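Local coordinates for putative hydrolase (Shewanella frigidimarina, PDB 3LHO), which probably acts as an iron(II)-dependent dioxygenase of the 2-oxoadipate dioxygenase/decarboxylase family, which makes 2-hydroxyglutarate from 2-oxoadipate, at residues T4-N7 with A8-A12; Q15-I18 with K19-P22; S97-V101 with E102-P106. One frame throughout, in Å; residues are numbered along the deposited sequence.

Contact 1 (T4-N7 with A8-A12); sequences TDVN and ALFAA. With SO4 (sulfate ion), chain E.
Asp5 OD1 accepts the backbone N-H of Ala8, with OD1 2.9 Å from N and an N-H...O angle of 159°. It uses the anti lone pair, the one turned away from OD2. The carboxylate is placed for this by its first torsion: CG lies anti to the backbone N of Asp5 (chi1 -177°), and OD1 then faces the first turn of the helix. The bond caps an amide of the first helical turn.

Behind the cap the regular bonds begin. Leu9 N donates to Asp5 O, 3.1 Å away. Phe10 N lies 3.2 Å from Val6 O, and this N-H points almost straight at its acceptor. Ala11 N follows, bonded to Asn7 O.

One apolar pair runs along the helix. Val6 CG2 touches Phe10 CE2 at 3.5 Å, and the two side chains meet at a slant. Phe10 CD2 also rests 3.3 Å from Val6 O. The ring continues onto Phe61 of helix 54-62 and onto Tyr66 and Pro92. Asn7 turns its amide elsewhere: its OD1 accepts from Gln91 NE2.

A sulfate, probably from the crystallisation liquor, sits just before the first turn. Thr4 OG1 is hydrogen-bonded to its O4 at 3.0 Å. Thr4 N makes two weak bonds, to O2 and O4. Asp5 N also points at O2, though the modelled distance is too short to be trusted. His3 ND1 is a further partner. Ala8 CB comes within 3.6 Å of sulfate O3. The positive end of the helix dipole probably helps to hold the anion.

This is a classic aspartate N-cap, with Asp5 standing immediately before helix 6-20.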
loop_
_atom_site.group_PDB
_atom_site.type_symbol
_atom_site.label_atom_id
_atom_site.label_comp_id
_atom_site.label_asym_id
_atom_site.label_seq_id
_atom_site.Cartn_x
_atom_site.Cartn_y
_atom_site.Cartn_z
ATOM N N THR A 4 -13.838 -13.276 -7.789
ATOM C CA THR A 4 -14.911 -12.750 -8.645
ATOM C C THR A 4 -15.708 -11.607 -7.957
ATOM O O THR A 4 -16.444 -10.864 -8.608
ATOM C CB THR A 4 -15.860 -13.872 -9.052
ATOM O OG1 THR A 4 -16.391 -14.488 -7.871
ATOM C CG2 THR A 4 -15.110 -14.951 -9.889
ATOM N N ASP A 5 -15.536 -11.457 -6.652
ATOM C CA ASP A 5 -16.249 -10.436 -5.888
ATOM C C ASP A 5 -15.274 -9.469 -5.193
ATOM O O ASP A 5 -14.375 -9.884 -4.453
ATOM C CB ASP A 5 -17.139 -11.110 -4.860
ATOM C CG ASP A 5 -17.965 -10.119 -4.081
ATOM O OD1 ASP A 5 -17.403 -9.528 -3.166
ATOM O OD2 ASP A 5 -19.162 -9.933 -4.383
ATOM N N VAL A 6 -15.480 -8.179 -5.479
ATOM C CA VAL A 6 -14.641 -7.077 -5.021
ATOM C C VAL A 6 -14.643 -6.999 -3.505
ATOM O O VAL A 6 -13.586 -6.851 -2.912
ATOM C CB VAL A 6 -15.053 -5.754 -5.679
ATOM C CG1 VAL A 6 -16.496 -5.369 -5.336
ATOM C CG2 VAL A 6 -14.063 -4.642 -5.329
ATOM N N ASN A 7 -15.801 -7.229 -2.873
ATOM C CA ASN A 7 -15.838 -7.188 -1.419
ATOM C C ASN A 7 -15.017 -8.294 -0.810
ATOM O O ASN A 7 -14.294 -8.048 0.127
ATOM C CB ASN A 7 -17.272 -7.175 -0.881
ATOM C CG ASN A 7 -17.977 -5.907 -1.227
ATOM O OD1 ASN A 7 -17.451 -4.811 -1.027
ATOM N ND2 ASN A 7 -19.162 -6.034 -1.805
ATOM N N ALA A 8 -15.113 -9.505 -1.361
ATOM C CA ALA A 8 -14.328 -10.627 -0.888
ATOM C C ALA A 8 -12.819 -10.388 -1.014
ATOM O O ALA A 8 -12.061 -10.778 -0.136
ATOM C CB ALA A 8 -14.728 -11.909 -1.635
ATOM N N LEU A 9 -12.379 -9.743 -2.106
ATOM C CA LEU A 9 -10.954 -9.463 -2.312
ATOM C C LEU A 9 -10.396 -8.524 -1.254
ATOM O O LEU A 9 -9.390 -8.824 -0.616
ATOM C CB LEU A 9 -10.691 -8.899 -3.725
ATOM C CG LEU A 9 -9.272 -8.469 -4.097
ATOM C CD1 LEU A 9 -8.251 -9.591 -3.811
ATOM C CD2 LEU A 9 -9.215 -8.059 -5.543
ATOM N N PHE A 10 -11.064 -7.394 -1.050
ATOM C CA PHE A 10 -10.658 -6.484 -0.000
ATOM C C PHE A 10 -10.792 -7.047 1.422
ATOM O O PHE A 10 -9.914 -6.794 2.235
ATOM C CB PHE A 10 -11.359 -5.144 -0.162
ATOM C CG PHE A 10 -10.876 -4.376 -1.360
ATOM C CD1 PHE A 10 -9.588 -3.903 -1.408
ATOM C CD2 PHE A 10 -11.704 -4.166 -2.468
ATOM C CE1 PHE A 10 -9.139 -3.198 -2.510
ATOM C CE2 PHE A 10 -11.262 -3.442 -3.554
ATOM C CZ PHE A 10 -9.979 -2.969 -3.589
ATOM N N ALA A 11 -11.824 -7.853 1.685
ATOM C CA ALA A 11 -11.915 -8.550 2.969
ATOM C C ALA A 11 -10.646 -9.374 3.212
ATOM O O ALA A 11 -10.083 -9.324 4.283
ATOM C CB ALA A 11 -13.185 -9.463 3.076
ATOM N N ALA A 12 -10.222 -10.145 2.214
ATOM C CA ALA A 12 -9.090 -11.042 2.355
ATOM C C ALA A 12 -7.780 -10.257 2.460
ATOM O O ALA A 12 -6.884 -10.593 3.275
ATOM C CB ALA A 12 -9.064 -12.051 1.179
HETATM S S SO4 E . -14.747 -14.536 -4.531
HETATM O O1 SO4 E . -16.050 -14.540 -3.867
HETATM O O2 SO4 E . -14.521 -13.235 -5.134
HETATM O O3 SO4 E . -13.701 -14.800 -3.537
HETATM O O4 SO4 E . -14.712 -15.529 -5.604
#

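Contact 2 (Q15-I18 with K19-P22); sequences QDYI and KMTP
Tyr17 and Thr21 meet where helix 6-20 gives way to helix 22-32, with Thr21 at the N-cap position of the second helix.

The hydrogen bonds here are mostly weak and reach back three residues, as in a 3-10 turn. Lys19 N points to Asp16 O, Met20 N to Tyr17 O and Thr21 N to Ile18 O. Thr21 N also makes a weak bond to Tyr17 O. That oxygen is gripped a third time by Thr21 OG1, at 2.9 Å. The hydroxyl comes in tilted 33° from the carbonyl plane.

Packing joins the same pair. Thr21 CB stands over the face of the Tyr17 ring, 4.1 Å from its centroid, in a CH-pi contact. Thr21 OG1 lies over that face too, toward the rim. Tyr17 OH donates to Phe233 O, and its ring meets that of Phe166, next to the nickel ligand His165. An alanine in place of Tyr17 would probably leave Phe233 O without this donor and open a gap under Thr21.

The charged pair is indirect. Asp16 OD2 forms a salt bridge with Arg162 NE, while OD1 and Lys19 NZ stay 4.8 Å apart. Beyond CG the lysine chain runs extended, and its CG passes 3.4 Å from Gln15 O. A water lies between the charges and accepts from Lys19 NZ at 2.8 Å.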
loop_
_atom_site.group_PDB
_atom_site.type_symbol
_atom_site.label_atom_id
_atom_site.label_comp_id
_atom_site.label_asym_id
_atom_site.label_seq_id
_atom_site.Cartn_x
_atom_site.Cartn_y
_atom_site.Cartn_z
ATOM N N GLN A 15 -7.755 -8.747 6.020
ATOM C CA GLN A 15 -7.440 -9.764 7.064
ATOM C C GLN A 15 -5.931 -10.046 7.148
ATOM O O GLN A 15 -5.364 -10.175 8.240
ATOM C CB GLN A 15 -8.211 -11.090 6.882
ATOM C CG GLN A 15 -9.710 -11.013 7.323
ATOM C CD GLN A 15 -9.918 -10.405 8.748
ATOM O OE1 GLN A 15 -9.131 -10.659 9.673
ATOM N NE2 GLN A 15 -10.978 -9.610 8.912
ATOM N N ASP A 16 -5.293 -10.102 5.988
ATOM C CA ASP A 16 -3.861 -10.286 5.906
ATOM C C ASP A 16 -3.074 -9.084 6.404
ATOM O O ASP A 16 -2.111 -9.247 7.164
ATOM C CB ASP A 16 -3.430 -10.669 4.501
ATOM C CG ASP A 16 -1.952 -10.778 4.406
ATOM O OD1 ASP A 16 -1.399 -11.752 4.885
ATOM O OD2 ASP A 16 -1.292 -9.826 3.950
ATOM N N TYR A 17 -3.487 -7.895 5.970
ATOM C CA TYR A 17 -2.879 -6.638 6.374
ATOM C C TYR A 17 -2.865 -6.363 7.873
ATOM O O TYR A 17 -1.847 -5.876 8.399
ATOM C CB TYR A 17 -3.645 -5.523 5.667
ATOM C CG TYR A 17 -3.330 -4.068 6.048
ATOM C CD1 TYR A 17 -2.122 -3.477 5.673
ATOM C CD2 TYR A 17 -4.290 -3.287 6.672
ATOM C CE1 TYR A 17 -1.842 -2.133 5.955
ATOM C CE2 TYR A 17 -4.045 -1.926 6.966
ATOM C CZ TYR A 17 -2.824 -1.359 6.622
ATOM O OH TYR A 17 -2.617 -0.025 6.873
ATOM N N ILE A 18 -3.985 -6.636 8.547
ATOM C CA ILE A 18 -4.081 -6.373 9.993
ATOM C C ILE A 18 -3.192 -7.304 10.824
ATOM O O ILE A 18 -2.829 -6.960 11.938
ATOM C CB ILE A 18 -5.555 -6.369 10.563
ATOM C CG1 ILE A 18 -6.242 -7.731 10.411
ATOM C CG2 ILE A 18 -6.392 -5.239 9.955
ATOM C CD1 ILE A 18 -7.646 -7.794 11.107
ATOM N N LYS A 19 -2.806 -8.454 10.276
ATOM C CA LYS A 19 -1.826 -9.290 10.912
ATOM C C LYS A 19 -0.492 -8.582 11.050
ATOM O O LYS A 19 0.183 -8.781 12.042
ATOM C CB LYS A 19 -1.628 -10.617 10.172
ATOM C CG LYS A 19 -2.850 -11.490 10.120
ATOM C CD LYS A 19 -2.578 -12.719 9.237
ATOM C CE LYS A 19 -3.809 -13.560 9.059
ATOM N NZ LYS A 19 -3.499 -14.672 8.116
HETATM N N MSE A 20 -0.104 -7.794 10.044
HETATM C CA MSE A 20 1.101 -6.990 10.079
HETATM C C MSE A 20 0.846 -5.698 10.825
HETATM O O MSE A 20 1.787 -5.129 11.361
HETATM C CB MSE A 20 1.530 -6.546 8.670
HETATM C CG MSE A 20 2.154 -7.628 7.858
HETATM SE SE MSE A 20 2.682 -6.906 6.206
HETATM C CE MSE A 20 0.952 -6.625 5.401
ATOM N N THR A 21 -0.410 -5.247 10.833
ATOM C CA THR A 21 -0.751 -3.862 11.202
ATOM C C THR A 21 -1.914 -3.830 12.235
ATOM O O THR A 21 -3.029 -3.366 11.933
ATOM C CB THR A 21 -1.141 -3.057 9.937
ATOM O OG1 THR A 21 -0.309 -3.472 8.845
ATOM C CG2 THR A 21 -0.975 -1.553 10.154
ATOM N N PRO A 22 -1.649 -4.313 13.460
ATOM C CA PRO A 22 -2.681 -4.330 14.498
ATOM C C PRO A 22 -3.284 -2.966 14.787
ATOM O O PRO A 22 -4.470 -2.893 15.115
ATOM C CB PRO A 22 -1.953 -4.870 15.740
ATOM C CG PRO A 22 -0.519 -4.775 15.446
ATOM C CD PRO A 22 -0.383 -4.902 13.954
HETATM O O HOH W 1 -2.738 -13.670 5.581
#

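Contact 3 (S97-V101 with E102-P106); sequences SELLV and EEFSP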
loop_
_atom_site.group_PDB
_atom_site.type_symbol
_atom_site.label_atom_id
_atom_site.label_comp_id
_atom_site.label_asym_id
_atom_site.label_seq_id
_atom_site.Cartn_x
_atom_site.Cartn_y
_atom_site.Cartn_z
ATOM N N SER A 97 2.311 0.396 -7.707
ATOM C CA SER A 97 3.585 0.905 -8.218
ATOM C C SER A 97 4.551 -0.259 -8.485
ATOM O O SER A 97 4.312 -1.398 -8.044
ATOM C CB SER A 97 4.182 1.913 -7.246
ATOM O OG SER A 97 4.573 1.318 -6.013
ATOM N N GLU A 98 5.573 -0.004 -9.290
ATOM C CA GLU A 98 6.626 -0.991 -9.523
ATOM C C GLU A 98 7.971 -0.290 -9.558
ATOM O O GLU A 98 8.096 0.735 -10.173
ATOM C CB GLU A 98 6.442 -1.794 -10.820
ATOM C CG GLU A 98 6.551 -1.039 -12.081
ATOM C CD GLU A 98 6.312 -1.901 -13.319
ATOM O OE1 GLU A 98 5.905 -3.104 -13.258
ATOM O OE2 GLU A 98 6.480 -1.339 -14.375
ATOM N N LEU A 99 8.951 -0.900 -8.912
ATOM C CA LEU A 99 10.302 -0.376 -8.914
ATOM C C LEU A 99 10.978 -0.680 -10.246
ATOM O O LEU A 99 10.879 -1.773 -10.784
ATOM C CB LEU A 99 11.100 -1.017 -7.756
ATOM C CG LEU A 99 12.495 -0.434 -7.421
ATOM C CD1 LEU A 99 12.388 0.906 -6.724
ATOM C CD2 LEU A 99 13.243 -1.432 -6.528
ATOM N N LEU A 100 11.709 0.295 -10.776
ATOM C CA LEU A 100 12.430 0.081 -12.017
ATOM C C LEU A 100 13.804 -0.509 -11.684
ATOM O O LEU A 100 14.738 0.200 -11.322
ATOM C CB LEU A 100 12.536 1.416 -12.755
ATOM C CG LEU A 100 11.194 2.116 -13.030
ATOM C CD1 LEU A 100 11.468 3.469 -13.652
ATOM C CD2 LEU A 100 10.342 1.271 -13.998
ATOM N N VAL A 101 13.911 -1.830 -11.794
ATOM C CA VAL A 101 15.081 -2.564 -11.306
ATOM C C VAL A 101 16.386 -2.164 -11.990
ATOM O O VAL A 101 17.448 -2.217 -11.368
ATOM C CB VAL A 101 14.849 -4.063 -11.411
ATOM C CG1 VAL A 101 16.129 -4.853 -11.065
ATOM C CG2 VAL A 101 13.671 -4.425 -10.464
ATOM N N GLU A 102 16.289 -1.704 -13.238
ATOM C CA GLU A 102 17.457 -1.297 -13.997
ATOM C C GLU A 102 18.127 -0.051 -13.437
ATOM O O GLU A 102 19.213 0.277 -13.857
ATOM C CB GLU A 102 17.097 -1.015 -15.470
ATOM C CG GLU A 102 16.551 -2.228 -16.209
ATOM C CD GLU A 102 15.092 -2.535 -15.897
ATOM O OE1 GLU A 102 14.376 -1.672 -15.249
ATOM O OE2 GLU A 102 14.704 -3.692 -16.267
ATOM N N GLU A 103 17.483 0.665 -12.532
ATOM C CA GLU A 103 18.080 1.900 -12.024
ATOM C C GLU A 103 19.060 1.609 -10.872
ATOM O O GLU A 103 19.617 2.526 -10.335
ATOM C CB GLU A 103 16.999 2.884 -11.559
ATOM C CG GLU A 103 15.977 3.244 -12.649
ATOM C CD GLU A 103 16.539 4.196 -13.687
ATOM O OE1 GLU A 103 17.689 4.586 -13.529
ATOM O OE2 GLU A 103 15.826 4.565 -14.642
ATOM N N PHE A 104 19.221 0.342 -10.467
ATOM C CA PHE A 104 19.987 0.010 -9.271
ATOM C C PHE A 104 21.274 -0.661 -9.650
ATOM O O PHE A 104 21.444 -1.036 -10.801
ATOM C CB PHE A 104 19.093 -0.829 -8.296
ATOM C CG PHE A 104 17.972 -0.035 -7.799
ATOM C CD1 PHE A 104 18.161 0.862 -6.742
ATOM C CD2 PHE A 104 16.770 -0.006 -8.500
ATOM C CE1 PHE A 104 17.146 1.703 -6.334
ATOM C CE2 PHE A 104 15.742 0.851 -8.096
ATOM C CZ PHE A 104 15.924 1.697 -7.012
ATOM N N SER A 105 22.193 -0.806 -8.690
ATOM C CA SER A 105 23.473 -1.503 -8.916
ATOM C C SER A 105 23.267 -2.903 -9.511
ATOM O O SER A 105 22.258 -3.557 -9.222
ATOM C CB SER A 105 24.294 -1.617 -7.607
ATOM O OG SER A 105 23.796 -2.639 -6.707
ATOM N N PRO A 106 24.210 -3.360 -10.355
ATOM C CA PRO A 106 24.163 -4.744 -10.873
ATOM C C PRO A 106 23.934 -5.804 -9.765
ATOM O O PRO A 106 23.225 -6.780 -9.961
ATOM C CB PRO A 106 25.542 -4.912 -11.524
ATOM C CG PRO A 106 25.909 -3.457 -11.985
ATOM C CD PRO A 106 25.318 -2.565 -10.953
#
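Phe104 reaches back over the turn to Leu99, and its side chain can be followed outward from the backbone. CB lies 3.8 Å from Val101 O. CG is set anti to the carbonyl carbon of Phe104 (chi1 -65°), which sends the ring toward the preceding strand. CD2 then passes 3.5 Å from Leu100 O. The next atom, CE2, touches two things: Leu100 O at 3.4 Å and Leu99 CG at 3.6 Å. Both carbonyl oxygens lie at the ring edge, near its plane. At the tip, CZ rests 3.6 Å from Leu99 CD1. The two side chains cross at about a right angle.

The turn itself is a short 3-10 segment. It carries the chain from strand 93-99 of the mixed sheet to helix 106-116. Glu103 N donates to Leu100 O at 3.0 Å, and Phe104 N donates to Val101 O at 3.2 Å. Each donor sits above the plane of its carbonyl, by 41° and 49°.

Glu103 CG packs against Leu100 CB. Glu102 bends back at chi2 toward the Val101 backbone, and its OE1 accepts a hydrogen bond from Asn48 ND2. The same asparagine accepts from Val101 N through OD1. On the far side of the turn, Ser105 OG caps helix 106-116 by accepting from Val108 N.

In the fold
From the N terminus the three contacts follow in series, and none nests in or crosses another. Each is local, closing only a turn or a cap. Contacts 1 and 2 mark the two ends of helix 6-20, their centres about 16 Å apart. Contact 1 starts the helix near helix 54-62. Contact 2 ends it beside helix 22-32 and the chain around Phe166 and Phe233, close in sequence to the nickel ligands His165 and Glu235. Contact 3 comes much later, between strand 93-99 and helix 106-116. It lies across the chain's centre from contact 2, about 28 Å between centres, and touches neither of the others.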